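Local coordinates for hypothetical protein yigZ (Escherichia coli, PDB 1VI7) that is of unknown function but belongs to the IMPACT family, whose members are tentatively linked to guanyl ribonucleotide binding and ribonucleoside triphosphate hydrolysis, at residues H49-V60 with V95-Y106. Sequence-based numbering, arbitrary orientation.
Sequences HPDARHHCVAWV and VGEITAVVVRYY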
ATOM      1  N   HIS A  49       2.677  -9.601 -21.038  1.00 64.81           N
ATOM      2  CA  HIS A  49       2.522 -10.999 -21.419  1.00 64.83           C
ATOM      3  C   HIS A  49       1.129 -11.286 -21.973  1.00 64.59           C
ATOM      4  O   HIS A  49       0.215 -11.666 -21.217  1.00 65.98           O
ATOM      5  CB  HIS A  49       2.789 -11.956 -20.253  1.00 63.41           C
ATOM      6  CG  HIS A  49       4.011 -11.680 -19.444  1.00 61.42           C
ATOM      7  ND1 HIS A  49       5.166 -12.434 -19.544  1.00 61.17           N
ATOM      8  CD2 HIS A  49       4.259 -10.723 -18.516  1.00 59.02           C
ATOM      9  CE1 HIS A  49       6.078 -11.941 -18.727  1.00 60.05           C
ATOM     10  NE2 HIS A  49       5.549 -10.897 -18.099  1.00 59.76           N
ATOM     11  N   PRO A  50       0.883 -10.918 -23.219  1.00 63.16           N
ATOM     12  CA  PRO A  50      -0.404 -11.193 -23.857  1.00 61.80           C
ATOM     13  C   PRO A  50      -0.591 -12.678 -24.116  1.00 60.86           C
ATOM     14  O   PRO A  50      -1.630 -13.276 -23.855  1.00 59.69           O
ATOM     15  CB  PRO A  50      -0.343 -10.414 -25.146  1.00 62.13           C
ATOM     16  CG  PRO A  50       1.021  -9.882 -25.293  1.00 62.43           C
ATOM     17  CD  PRO A  50       1.878 -10.456 -24.201  1.00 62.17           C
ATOM     18  N   ASP A  51       0.483 -13.350 -24.527  1.00 60.29           N
ATOM     19  CA  ASP A  51       0.481 -14.757 -24.829  1.00 60.18           C
ATOM     20  C   ASP A  51       0.299 -15.703 -23.655  1.00 59.83           C
ATOM     21  O   ASP A  51       0.381 -16.933 -23.851  1.00 58.59           O
ATOM     22  CB  ASP A  51       1.790 -15.160 -25.543  1.00 59.53           C
ATOM     23  CG  ASP A  51       1.673 -14.933 -27.041  1.00 59.67           C
ATOM     24  OD1 ASP A  51       2.571 -14.252 -27.589  1.00 61.09           O
ATOM     25  OD2 ASP A  51       0.703 -15.424 -27.646  1.00 56.22           O
ATOM     26  N   ALA A  52       0.164 -15.173 -22.453  1.00 59.68           N
ATOM     27  CA  ALA A  52      -0.040 -15.989 -21.261  1.00 58.35           C
ATOM     28  C   ALA A  52      -1.552 -16.065 -21.000  1.00 56.87           C
ATOM     29  O   ALA A  52      -2.270 -15.076 -20.998  1.00 56.08           O
ATOM     30  CB  ALA A  52       0.725 -15.454 -20.076  1.00 60.71           C
ATOM     31  N   ARG A  53      -1.998 -17.292 -20.795  1.00 55.86           N
ATOM     32  CA  ARG A  53      -3.383 -17.625 -20.608  1.00 55.43           C
ATOM     33  C   ARG A  53      -4.040 -17.014 -19.391  1.00 54.02           C
ATOM     34  O   ARG A  53      -5.258 -16.733 -19.421  1.00 52.77           O
ATOM     35  CB  ARG A  53      -3.528 -19.157 -20.599  1.00 57.79           C
ATOM     36  CG  ARG A  53      -4.844 -19.616 -21.195  1.00 61.95           C
ATOM     37  CD  ARG A  53      -4.992 -21.105 -21.080  1.00 66.15           C
ATOM     38  NE  ARG A  53      -4.793 -21.587 -19.703  1.00 69.45           N
ATOM     39  CZ  ARG A  53      -4.696 -22.907 -19.471  1.00 73.06           C
ATOM     40  NH1 ARG A  53      -4.780 -23.763 -20.496  1.00 72.76           N
ATOM     41  NH2 ARG A  53      -4.522 -23.337 -18.237  1.00 73.98           N
ATOM     42  N   HIS A  54      -3.320 -16.940 -18.271  1.00 52.13           N
ATOM     43  CA  HIS A  54      -3.869 -16.430 -17.033  1.00 51.26           C
ATOM     44  C   HIS A  54      -2.972 -15.412 -16.348  1.00 51.76           C
ATOM     45  O   HIS A  54      -1.760 -15.348 -16.606  1.00 52.79           O
ATOM     46  CB  HIS A  54      -4.187 -17.568 -16.042  1.00 49.22           C
ATOM     47  CG  HIS A  54      -5.047 -18.652 -16.612  1.00 47.58           C
ATOM     48  ND1 HIS A  54      -6.397 -18.506 -16.841  1.00 46.65           N
ATOM     49  CD2 HIS A  54      -4.725 -19.878 -17.085  1.00 48.48           C
ATOM     50  CE1 HIS A  54      -6.862 -19.595 -17.417  1.00 48.72           C
ATOM     51  NE2 HIS A  54      -5.868 -20.453 -17.581  1.00 48.24           N
ATOM     52  N   HIS A  55      -3.595 -14.501 -15.594  1.00 50.24           N
ATOM     53  CA  HIS A  55      -2.941 -13.454 -14.841  1.00 48.73           C
ATOM     54  C   HIS A  55      -3.637 -13.217 -13.491  1.00 46.35           C
ATOM     55  O   HIS A  55      -4.288 -12.204 -13.256  1.00 46.50           O
ATOM     56  CB  HIS A  55      -2.841 -12.147 -15.620  1.00 54.40           C
ATOM     57  CG  HIS A  55      -2.239 -12.235 -16.988  1.00 60.38           C
ATOM     58  ND1 HIS A  55      -2.985 -12.655 -18.083  1.00 63.15           N
ATOM     59  CD2 HIS A  55      -0.980 -12.081 -17.452  1.00 62.60           C
ATOM     60  CE1 HIS A  55      -2.218 -12.714 -19.156  1.00 63.17           C
ATOM     61  NE2 HIS A  55      -0.997 -12.368 -18.805  1.00 63.58           N
ATOM     62  N   CYS A  56      -3.488 -14.145 -12.573  1.00 44.57           N
ATOM     63  CA  CYS A  56      -4.069 -14.138 -11.240  1.00 43.14           C
ATOM     64  C   CYS A  56      -3.467 -13.097 -10.316  1.00 41.81           C
ATOM     65  O   CYS A  56      -2.286 -12.743 -10.386  1.00 42.13           O
ATOM     66  CB  CYS A  56      -3.985 -15.556 -10.673  1.00 43.83           C
ATOM     67  SG  CYS A  56      -4.150 -16.860 -11.949  1.00 43.60           S
ATOM     68  N   VAL A  57      -4.276 -12.486  -9.452  1.00 39.02           N
ATOM     69  CA  VAL A  57      -3.890 -11.350  -8.645  1.00 38.13           C
ATOM     70  C   VAL A  57      -4.213 -11.526  -7.166  1.00 38.33           C
ATOM     71  O   VAL A  57      -5.211 -12.173  -6.869  1.00 39.57           O
ATOM     72  CB  VAL A  57      -4.736 -10.108  -9.093  1.00 38.66           C
ATOM     73  CG1 VAL A  57      -4.279  -8.824  -8.430  1.00 34.32           C
ATOM     74  CG2 VAL A  57      -4.780  -9.979 -10.605  1.00 36.77           C
ATOM     75  N   ALA A  58      -3.732 -10.627  -6.325  1.00 39.23           N
ATOM     76  CA  ALA A  58      -3.998 -10.633  -4.884  1.00 39.70           C
ATOM     77  C   ALA A  58      -3.279  -9.430  -4.263  1.00 40.05           C
ATOM     78  O   ALA A  58      -2.212  -9.090  -4.823  1.00 40.71           O
ATOM     79  CB  ALA A  58      -3.416 -11.899  -4.269  1.00 39.18           C
ATOM     80  N   TRP A  59      -3.793  -8.849  -3.197  1.00 39.55           N
ATOM     81  CA  TRP A  59      -3.124  -7.691  -2.605  1.00 40.85           C
ATOM     82  C   TRP A  59      -3.612  -7.430  -1.187  1.00 42.48           C
ATOM     83  O   TRP A  59      -4.576  -8.068  -0.765  1.00 42.29           O
ATOM     84  CB  TRP A  59      -3.298  -6.465  -3.478  1.00 46.26           C
ATOM     85  CG  TRP A  59      -4.678  -5.899  -3.599  1.00 52.80           C
ATOM     86  CD1 TRP A  59      -5.332  -5.139  -2.666  1.00 55.20           C
ATOM     87  CD2 TRP A  59      -5.573  -5.989  -4.713  1.00 53.76           C
ATOM     88  NE1 TRP A  59      -6.579  -4.790  -3.118  1.00 56.66           N
ATOM     89  CE2 TRP A  59      -6.751  -5.306  -4.374  1.00 54.72           C
ATOM     90  CE3 TRP A  59      -5.485  -6.608  -5.965  1.00 56.15           C
ATOM     91  CZ2 TRP A  59      -7.844  -5.196  -5.230  1.00 56.26           C
ATOM     92  CZ3 TRP A  59      -6.577  -6.513  -6.815  1.00 59.95           C
ATOM     93  CH2 TRP A  59      -7.731  -5.796  -6.454  1.00 59.29           C
ATOM     94  N   VAL A  60      -2.960  -6.569  -0.479  1.00 44.36           N
ATOM     95  CA  VAL A  60      -3.287  -6.077   0.891  1.00 48.85           C
ATOM     96  C   VAL A  60      -2.920  -4.615   0.777  1.00 52.15           C
ATOM     97  O   VAL A  60      -1.855  -4.411   0.136  1.00 51.78           O
ATOM     98  CB  VAL A  60      -2.295  -6.815   1.821  1.00 44.82           C
ATOM     99  CG1 VAL A  60      -1.279  -5.876   2.450  1.00 46.86           C
ATOM    100  CG2 VAL A  60      -2.898  -7.667   2.891  1.00 42.95           C
ATOM    101  N   VAL A  95       3.417  -7.880   5.712  1.00 36.71           N
ATOM    102  CA  VAL A  95       3.932  -6.774   4.927  1.00 37.33           C
ATOM    103  C   VAL A  95       2.724  -6.035   4.335  1.00 38.70           C
ATOM    104  O   VAL A  95       1.939  -6.621   3.579  1.00 37.82           O
ATOM    105  CB  VAL A  95       4.865  -7.254   3.806  1.00 32.97           C
ATOM    106  CG1 VAL A  95       5.203  -6.166   2.814  1.00 28.89           C
ATOM    107  CG2 VAL A  95       6.111  -7.887   4.401  1.00 31.62           C
ATOM    108  N   GLY A  96       2.617  -4.760   4.699  1.00 38.52           N
ATOM    109  CA  GLY A  96       1.513  -3.950   4.206  1.00 39.01           C
ATOM    110  C   GLY A  96       1.753  -3.412   2.815  1.00 39.16           C
ATOM    111  O   GLY A  96       2.852  -3.475   2.264  1.00 39.08           O
ATOM    112  N   GLU A  97       0.669  -2.998   2.125  1.00 37.78           N
ATOM    113  CA  GLU A  97       0.850  -2.272   0.884  1.00 37.23           C
ATOM    114  C   GLU A  97       1.586  -3.026  -0.196  1.00 37.75           C
ATOM    115  O   GLU A  97       2.464  -2.472  -0.879  1.00 38.16           O
ATOM    116  CB  GLU A  97       1.646  -0.978   1.171  1.00 35.90           C
ATOM    117  CG  GLU A  97       1.077  -0.060   2.220  1.00 31.89           C
ATOM    118  CD  GLU A  97       1.826   1.243   2.382  1.00 30.84           C
ATOM    119  OE1 GLU A  97       1.566   1.923   3.394  1.00 26.19           O
ATOM    120  OE2 GLU A  97       2.689   1.559   1.524  1.00 33.94           O
ATOM    121  N   ILE A  98       1.135  -4.231  -0.522  1.00 38.35           N
ATOM    122  CA  ILE A  98       1.801  -5.009  -1.577  1.00 35.95           C
ATOM    123  C   ILE A  98       0.763  -5.744  -2.410  1.00 36.78           C
ATOM    124  O   ILE A  98      -0.232  -6.201  -1.861  1.00 38.12           O
ATOM    125  CB  ILE A  98       2.793  -6.000  -0.948  1.00 27.52           C
ATOM    126  CG1 ILE A  98       3.392  -6.959  -1.955  1.00 27.57           C
ATOM    127  CG2 ILE A  98       2.119  -6.736   0.183  1.00 25.01           C
ATOM    128  CD1 ILE A  98       4.557  -7.784  -1.445  1.00 29.24           C
ATOM    129  N   THR A  99       1.096  -6.027  -3.650  1.00 36.85           N
ATOM    130  CA  THR A  99       0.204  -6.690  -4.579  1.00 38.14           C
ATOM    131  C   THR A  99       0.979  -7.759  -5.322  1.00 38.69           C
ATOM    132  O   THR A  99       2.192  -7.588  -5.468  1.00 38.26           O
ATOM    133  CB  THR A  99      -0.339  -5.615  -5.553  1.00 40.11           C
ATOM    134  OG1 THR A  99      -1.337  -4.835  -4.871  1.00 39.01           O
ATOM    135  CG2 THR A  99      -0.931  -6.208  -6.804  1.00 39.34           C
ATOM    136  N   ALA A 100       0.317  -8.823  -5.774  1.00 38.98           N
ATOM    137  CA  ALA A 100       1.092  -9.862  -6.474  1.00 39.58           C
ATOM    138  C   ALA A 100       0.363 -10.334  -7.721  1.00 38.73           C
ATOM    139  O   ALA A 100      -0.857 -10.207  -7.797  1.00 39.26           O
ATOM    140  CB  ALA A 100       1.352 -11.036  -5.532  1.00 41.02           C
ATOM    141  N   VAL A 101       1.119 -10.718  -8.753  1.00 36.29           N
ATOM    142  CA  VAL A 101       0.554 -11.232  -9.953  1.00 36.86           C
ATOM    143  C   VAL A 101       1.235 -12.500 -10.467  1.00 39.03           C
ATOM    144  O   VAL A 101       2.411 -12.525 -10.820  1.00 39.01           O
ATOM    145  CB  VAL A 101       0.516 -10.247 -11.125  1.00 35.64           C
ATOM    146  CG1 VAL A 101       0.090 -10.994 -12.404  1.00 32.55           C
ATOM    147  CG2 VAL A 101      -0.456  -9.106 -10.874  1.00 36.79           C
ATOM    148  N   VAL A 102       0.439 -13.580 -10.572  1.00 39.57           N
ATOM    149  CA  VAL A 102       1.072 -14.775 -11.200  1.00 40.88           C
ATOM    150  C   VAL A 102       0.651 -14.748 -12.661  1.00 42.29           C
ATOM    151  O   VAL A 102      -0.325 -14.020 -12.958  1.00 43.86           O
ATOM    152  CB  VAL A 102       0.795 -16.027 -10.419  1.00 40.12           C
ATOM    153  CG1 VAL A 102       1.690 -17.182 -10.858  1.00 40.64           C
ATOM    154  CG2 VAL A 102       1.045 -15.775  -8.918  1.00 38.38           C
ATOM    155  N   VAL A 103       1.511 -15.083 -13.604  1.00 42.93           N
ATOM    156  CA  VAL A 103       1.229 -15.001 -15.041  1.00 42.83           C
ATOM    157  C   VAL A 103       1.306 -16.400 -15.621  1.00 45.30           C
ATOM    158  O   VAL A 103       2.346 -17.066 -15.517  1.00 43.85           O
ATOM    159  CB  VAL A 103       2.204 -14.033 -15.715  1.00 40.53           C
ATOM    160  CG1 VAL A 103       2.212 -14.148 -17.238  1.00 40.72           C
ATOM    161  CG2 VAL A 103       1.827 -12.583 -15.340  1.00 38.55           C
ATOM    162  N   ARG A 104       0.186 -16.935 -16.180  1.00 45.96           N
ATOM    163  CA  ARG A 104       0.332 -18.307 -16.621  1.00 49.15           C
ATOM    164  C   ARG A 104       0.383 -18.522 -18.116  1.00 52.03           C
ATOM    165  O   ARG A 104      -0.494 -18.180 -18.890  1.00 53.11           O
ATOM    166  CB  ARG A 104      -0.653 -19.267 -15.951  1.00 46.27           C
ATOM    167  CG  ARG A 104      -0.176 -20.731 -16.142  1.00 43.51           C
ATOM    168  CD  ARG A 104      -1.314 -21.681 -15.960  1.00 42.97           C
ATOM    169  NE  ARG A 104      -0.974 -23.102 -16.106  1.00 43.04           N
ATOM    170  CZ  ARG A 104      -1.934 -24.027 -15.959  1.00 43.91           C
ATOM    171  NH1 ARG A 104      -3.173 -23.617 -15.679  1.00 43.18           N
ATOM    172  NH2 ARG A 104      -1.675 -25.312 -16.082  1.00 45.97           N
ATOM    173  N   TYR A 105       1.451 -19.190 -18.532  1.00 54.47           N
ATOM    174  CA  TYR A 105       1.656 -19.636 -19.898  1.00 56.10           C
ATOM    175  C   TYR A 105       1.408 -21.163 -19.904  1.00 56.10           C
ATOM    176  O   TYR A 105       2.192 -21.893 -19.299  1.00 56.09           O
ATOM    177  CB  TYR A 105       3.073 -19.331 -20.349  1.00 59.52           C
ATOM    178  CG  TYR A 105       3.438 -17.905 -20.690  1.00 63.52           C
ATOM    179  CD1 TYR A 105       3.266 -17.398 -21.978  1.00 64.21           C
ATOM    180  CD2 TYR A 105       4.060 -17.077 -19.755  1.00 64.59           C
ATOM    181  CE1 TYR A 105       3.632 -16.103 -22.289  1.00 65.70           C
ATOM    182  CE2 TYR A 105       4.436 -15.780 -20.065  1.00 64.86           C
ATOM    183  CZ  TYR A 105       4.209 -15.294 -21.333  1.00 65.80           C
ATOM    184  OH  TYR A 105       4.563 -14.008 -21.659  1.00 66.14           O
ATOM    185  N   TYR A 106       0.253 -21.598 -20.399  1.00 55.18           N
ATOM    186  CA  TYR A 106      -0.082 -23.021 -20.431  1.00 53.79           C
ATOM    187  C   TYR A 106       0.943 -23.812 -21.241  1.00 53.36           C
ATOM    188  O   TYR A 106       1.294 -23.440 -22.361  1.00 52.45           O
ATOM    189  CB  TYR A 106      -1.474 -23.252 -21.003  1.00 52.93           C
ATOM    190  CG  TYR A 106      -1.948 -24.693 -21.027  1.00 50.80           C
ATOM    191  CD1 TYR A 106      -2.012 -25.433 -19.856  1.00 48.96           C
ATOM    192  CD2 TYR A 106      -2.396 -25.300 -22.195  1.00 49.81           C
ATOM    193  CE1 TYR A 106      -2.456 -26.736 -19.866  1.00 47.80           C
ATOM    194  CE2 TYR A 106      -2.859 -26.603 -22.199  1.00 47.86           C
ATOM    195  CZ  TYR A 106      -2.904 -27.310 -21.027  1.00 47.12           C
ATOM    196  OH  TYR A 106      -3.367 -28.608 -20.993  1.00 48.10           O
TER
HETATM  197  O   HOH W   1      -0.142 -19.936 -22.479  1.00 39.53           O
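Strands 57-60 and 98-101 pair antiparallel inside the five-stranded sheet of the UPF0029 region, and past a classic beta bulge the pairing ends in a cluster of aromatic and basic side chains. Ala58 and Ala100 form a hydrogen-bonded pair, with Ala100 N donating to Ala58 O at 2.7 Å and a weak return bond from Ala58 N to Ala100 O; two bonds join Val60 and Ile98. The small side chains of both alanines suit the sheet face against which helix 84-93 packs, where Ala58 touches Met86 and Leu90. At the bulge Arg53 and His54 both face Arg104, and His54 N still reaches Arg104 O at 3.1 Å. Beyond it, Ala52 CB sits squarely over the centre of the Tyr105 ring, 3.5 Å from its centroid, a place where a small methyl suits a flat face. The ring is put there by its first torsion (chi1 -75°), which turns CG anti to the carbonyl carbon, and its OH shares a 2.7 Å hydrogen bond with His49 ND1 in the imidazole plane. Val103 CG1 lies over a face of that imidazole, while His55 NE2 donates to His49 O and so ties down the same turn. A leucine in place of Tyr105 would probably leave His49 ND1 without this partner and the Ala52 methyl without its aromatic floor. Arg53 and Tyr106 are both exposed, and the Arg53 guanidinium lies nearly flat and off-centre on the Tyr106 ring, planes at 23°, a cation-pi stack. Arg104 NH1 forms a salt bridge with Glu77. Thr99 and Trp59 point to the sheet face covered by helix 34-48; on the opposite face Ala58 and Val102 meet helix 84-93, and Arg104 reaches helix 113-128. Strand 71-73 flanks 57-60, and strand 23-31 flanks 98-105.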